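PDB 6BBT: major pilin backbone protein T-antigen, T13 from Streptococcus pyogenes, which is the major backbone pilin of the Streptococcus pyogenes pilus and is itself the T13 serotyping antigen at the bacterial surface. Local coordinates for residues A[13-18]-A[99-104]; A[69-72]-A[77-80]. One frame throughout, in Å; residues are numbered along the deposited sequence.

Interaction 1 (A[13-18]-A[99-104]); sequences ITKSMI and VSEQND
K15 and E101 meet in a buried polar contact between the two sheets of a β-sandwich, K15 on strand 10-17 of one sheet and E101 on strand 93-101 in the facing one. The link is a hydrogen bond from K15 NZ to E101 OE1 at 2.9 Å. Its donor is unusual: NZ is joined covalently to CG of N152 on strand 148-166, so it is the nitrogen of an isopeptide bond rather than a free lysine amine. The two side chains cross at about a right angle. NZ arrives on the syn side of OE1, 16° from the carboxylate plane, but the bond is bent, 131° at the hydrogen, while E101 OE2 stands 3.4 Å from K15 NZ. The E101 chain, CG anti to the backbone N and extended beyond it (chi2 179°), carries the carboxylate across the interior. This is the isopeptide-containing Spy0128-like fold, in which a lysine and an asparagine on neighbouring strands are joined beside an acidic residue; in related pilin domains that residue promotes formation of the bond, and the place of E101 is consistent with this. D112 N donates to E101 OE2, so each carboxylate oxygen has its own partner and the group's rotation is restrained. F31 and F33 of strand 29-37 press on the E101 side chain. Alongside, I13 and V99 point at each other tip to tip, I13 CD1 lying 4.2 Å from V99 CG1.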
loop_
_atom_site.group_PDB
_atom_site.type_symbol
_atom_site.label_atom_id
_atom_site.label_comp_id
_atom_site.label_asym_id
_atom_site.label_seq_id
_atom_site.Cartn_x
_atom_site.Cartn_y
_atom_site.Cartn_z
ATOM N N ILE A 13 18.205 7.491 -0.227
ATOM C CA ILE A 13 17.283 6.400 -0.526
ATOM C C ILE A 13 16.099 6.991 -1.306
ATOM O O ILE A 13 15.559 8.042 -0.926
ATOM C CB ILE A 13 16.704 5.732 0.750
ATOM C CG1 ILE A 13 17.796 5.322 1.754
ATOM C CG2 ILE A 13 15.832 4.532 0.377
ATOM C CD1 ILE A 13 18.764 4.256 1.260
ATOM N N THR A 14 15.709 6.330 -2.390
ATOM C CA THR A 14 14.514 6.701 -3.132
ATOM C C THR A 14 13.502 5.585 -2.992
ATOM O O THR A 14 13.842 4.415 -3.068
ATOM C CB THR A 14 14.823 6.952 -4.617
ATOM O OG1 THR A 14 15.623 8.127 -4.725
ATOM C CG2 THR A 14 13.521 7.193 -5.450
ATOM N N LYS A 15 12.255 5.963 -2.769
ATOM C CA LYS A 15 11.154 5.033 -2.772
ATOM C C LYS A 15 10.227 5.445 -3.888
ATOM O O LYS A 15 9.823 6.596 -3.941
ATOM C CB LYS A 15 10.408 5.100 -1.447
ATOM C CG LYS A 15 9.158 4.244 -1.384
ATOM C CD LYS A 15 9.443 2.765 -1.571
ATOM C CE LYS A 15 8.167 1.941 -1.523
ATOM N NZ LYS A 15 8.396 0.476 -1.591
ATOM N N SER A 16 9.889 4.508 -4.757
ATOM C CA SER A 16 8.874 4.726 -5.782
ATOM C C SER A 16 7.721 3.781 -5.524
ATOM O O SER A 16 7.923 2.577 -5.368
ATOM C CB SER A 16 9.435 4.483 -7.177
ATOM O OG SER A 16 10.489 5.397 -7.430
ATOM N N MET A 17 6.517 4.337 -5.435
ATOM C CA MET A 17 5.307 3.536 -5.399
ATOM C C MET A 17 4.764 3.515 -6.826
ATOM O O MET A 17 4.617 4.574 -7.431
ATOM C CB MET A 17 4.263 4.151 -4.465
ATOM C CG MET A 17 2.981 3.341 -4.361
ATOM S SD MET A 17 3.237 1.852 -3.388
ATOM C CE MET A 17 2.554 2.347 -1.793
ATOM N N ILE A 18 4.487 2.328 -7.349
ATOM C CA ILE A 18 3.872 2.187 -8.663
ATOM C C ILE A 18 2.454 2.763 -8.519
ATOM O O ILE A 18 1.665 2.286 -7.698
ATOM C CB ILE A 18 3.813 0.720 -9.133
ATOM C CG1 ILE A 18 5.230 0.120 -9.274
ATOM C CG2 ILE A 18 3.017 0.571 -10.440
ATOM C CD1 ILE A 18 6.169 0.895 -10.184
ATOM N N VAL A 99 21.546 -2.657 3.160
ATOM C CA VAL A 99 20.319 -1.849 3.252
ATOM C C VAL A 99 19.170 -2.663 2.656
ATOM O O VAL A 99 19.313 -3.260 1.591
ATOM C CB VAL A 99 20.476 -0.496 2.531
ATOM C CG1 VAL A 99 19.160 0.310 2.495
ATOM C CG2 VAL A 99 21.561 0.307 3.208
ATOM N N SER A 100 18.053 -2.716 3.369
ATOM C CA SER A 100 16.863 -3.412 2.895
ATOM C C SER A 100 15.630 -2.639 3.305
ATOM O O SER A 100 15.719 -1.691 4.093
ATOM C CB SER A 100 16.798 -4.818 3.472
ATOM O OG SER A 100 16.809 -4.752 4.874
ATOM N N GLU A 101 14.504 -3.051 2.751
ATOM C CA GLU A 101 13.206 -2.494 3.110
ATOM C C GLU A 101 12.468 -3.540 3.907
ATOM O O GLU A 101 12.352 -4.674 3.483
ATOM C CB GLU A 101 12.385 -2.168 1.870
ATOM C CG GLU A 101 10.995 -1.630 2.180
ATOM C CD GLU A 101 10.215 -1.281 0.914
ATOM O OE1 GLU A 101 10.518 -0.278 0.261
ATOM O OE2 GLU A 101 9.298 -2.042 0.582
ATOM N N GLN A 102 11.929 -3.130 5.033
ATOM C CA GLN A 102 11.085 -3.986 5.857
ATOM C C GLN A 102 9.775 -4.358 5.157
ATOM O O GLN A 102 9.093 -3.495 4.577
ATOM C CB GLN A 102 10.792 -3.218 7.142
ATOM C CG GLN A 102 9.994 -3.934 8.195
ATOM C CD GLN A 102 9.978 -3.135 9.483
ATOM O OE1 GLN A 102 9.209 -2.173 9.647
ATOM N NE2 GLN A 102 10.856 -3.511 10.406
ATOM N N ASN A 103 9.434 -5.639 5.197
ATOM C CA ASN A 103 8.126 -6.092 4.776
ATOM C C ASN A 103 7.142 -5.970 5.946
ATOM O O ASN A 103 7.119 -6.810 6.848
ATOM C CB ASN A 103 8.186 -7.512 4.233
ATOM C CG ASN A 103 6.915 -7.912 3.514
ATOM O OD1 ASN A 103 5.803 -7.674 3.997
ATOM N ND2 ASN A 103 7.068 -8.528 2.356
ATOM N N ASP A 104 6.324 -4.918 5.928
ATOM C CA ASP A 104 5.363 -4.694 7.026
ATOM C C ASP A 104 4.111 -5.550 6.934
ATOM O O ASP A 104 3.311 -5.539 7.867
ATOM C CB ASP A 104 4.977 -3.227 7.110
ATOM C CG ASP A 104 6.157 -2.325 7.361
ATOM O OD1 ASP A 104 7.037 -2.693 8.169
ATOM O OD2 ASP A 104 6.200 -1.228 6.779
#

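Interaction 2 (A[69-72]-A[77-80])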
loop_
_atom_site.group_PDB
_atom_site.type_symbol
_atom_site.label_atom_id
_atom_site.label_comp_id
_atom_site.label_asym_id
_atom_site.label_seq_id
_atom_site.Cartn_x
_atom_site.Cartn_y
_atom_site.Cartn_z
ATOM N N ASN A 69 -3.341 9.387 1.753
ATOM C CA ASN A 69 -4.419 9.304 0.767
ATOM C C ASN A 69 -4.435 10.464 -0.238
ATOM O O ASN A 69 -4.993 10.326 -1.312
ATOM C CB ASN A 69 -5.779 9.249 1.448
ATOM C CG ASN A 69 -5.990 8.008 2.330
ATOM O OD1 ASN A 69 -6.763 8.081 3.264
ATOM N ND2 ASN A 69 -5.300 6.900 2.057
ATOM N N THR A 70 -3.858 11.606 0.119
ATOM C CA THR A 70 -3.770 12.732 -0.803
ATOM C C THR A 70 -2.647 12.606 -1.841
ATOM O O THR A 70 -2.569 13.422 -2.761
ATOM C CB THR A 70 -3.574 14.073 -0.065
ATOM O OG1 THR A 70 -2.321 14.089 0.606
ATOM C CG2 THR A 70 -4.692 14.341 0.928
ATOM N N ASP A 71 -1.753 11.629 -1.690
ATOM C CA ASP A 71 -0.662 11.467 -2.649
ATOM C C ASP A 71 -1.185 10.890 -3.963
ATOM O O ASP A 71 -1.838 9.842 -3.989
ATOM C CB ASP A 71 0.473 10.602 -2.076
ATOM C CG ASP A 71 1.231 11.305 -0.956
ATOM O OD1 ASP A 71 1.252 12.560 -0.924
ATOM O OD2 ASP A 71 1.790 10.618 -0.082
ATOM N N LYS A 72 -0.933 11.630 -5.037
ATOM C CA LYS A 72 -1.361 11.260 -6.374
ATOM C C LYS A 72 -0.096 11.045 -7.221
ATOM O O LYS A 72 1.019 10.914 -6.666
ATOM C CB LYS A 72 -2.294 12.341 -6.963
ATOM C CG LYS A 72 -3.616 12.561 -6.227
ATOM C CD LYS A 72 -4.510 11.332 -6.388
ATOM C CE LYS A 72 -5.760 11.366 -5.540
ATOM N NZ LYS A 72 -6.410 10.017 -5.475
ATOM N N ASN A 77 6.831 9.295 -5.611
ATOM C CA ASN A 77 8.232 9.049 -5.285
ATOM C C ASN A 77 8.622 9.863 -4.075
ATOM O O ASN A 77 8.294 11.039 -4.007
ATOM C CB ASN A 77 9.129 9.390 -6.475
ATOM C CG ASN A 77 8.782 8.583 -7.706
ATOM O OD1 ASN A 77 8.529 7.387 -7.624
ATOM N ND2 ASN A 77 8.720 9.242 -8.852
ATOM N N LYS A 78 9.286 9.224 -3.110
ATOM C CA LYS A 78 9.708 9.874 -1.882
ATOM C C LYS A 78 11.205 9.632 -1.705
ATOM O O LYS A 78 11.759 8.704 -2.290
ATOM C CB LYS A 78 9.030 9.278 -0.662
ATOM C CG LYS A 78 7.537 9.183 -0.690
ATOM C CD LYS A 78 6.880 10.492 -0.407
ATOM C CE LYS A 78 5.391 10.291 -0.533
ATOM N NZ LYS A 78 4.631 11.465 -0.089
ATOM N N THR A 79 11.836 10.450 -0.878
ATOM C CA THR A 79 13.259 10.291 -0.575
ATOM C C THR A 79 13.526 10.353 0.908
ATOM O O THR A 79 12.831 11.035 1.653
ATOM C CB THR A 79 14.110 11.361 -1.284
ATOM O OG1 THR A 79 13.795 12.648 -0.743
ATOM C CG2 THR A 79 13.838 11.363 -2.774
ATOM N N SER A 80 14.527 9.603 1.341
ATOM C CA SER A 80 15.057 9.717 2.687
ATOM C C SER A 80 16.569 9.532 2.600
ATOM O O SER A 80 17.150 9.541 1.497
ATOM C CB SER A 80 14.419 8.660 3.603
ATOM O OG SER A 80 14.731 8.933 4.959
#
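With chi1 at -69° in D71 and -52° in K78, both side chains start with CG beside their own backbone N; a second turn at chi2 then swings the otherwise extended end of K78 round to the D71 carboxylate. The setting is the connection between strands 62-67 and 77-83, which passes from one sheet of the β-sandwich to the other, and the pair offers a compact example of a surface salt bridge between a loop that crosses between sheets and the strand that follows it. D71 stands in the loop and K78 near the start of strand 77-83. The interaction is essentially single-atom: K78 NZ donates to D71 OD2 at 3.0 Å, whereas D71 OD1 lies at the longer distance of 3.6 Å from K78 NZ. The ammonium group does not approach within the plane of the carboxylate but from above it, 54° out. The two side chains meet aslant. K78 CE also rests 3.6 Å from D71 OD2, bringing the last methylene against the acceptor. The K78 side chain also touches V65 and Y67 of strand 62-67, while D71 touches M26 of another loop. D71 OD2 has a second donor within its own loop, since it accepts a hydrogen bond from the backbone N of D68 as well as from K78 NZ.

Overall arrangement
From the N terminus, after the short strand 5-7 the chain forms strand 10-17, the earlier half of interaction 1, whose partner arrives only with strand 93-101. The large loop so closed contains interaction 2 entirely: 69-72 and 77-80 close a much shorter loop on the way from strand 62-67 into strand 77-83. The contacts are therefore nested rather than crossed, and their centres lie about 12 Å apart. They also meet directly, because strands 10-17 and 77-83 are antiparallel neighbours: backbone pairs link K15 with K78 and I13 with S80. Interaction 1 spans the two sheets of the domain, whereas interaction 2 joins an intersheet loop to a strand of one.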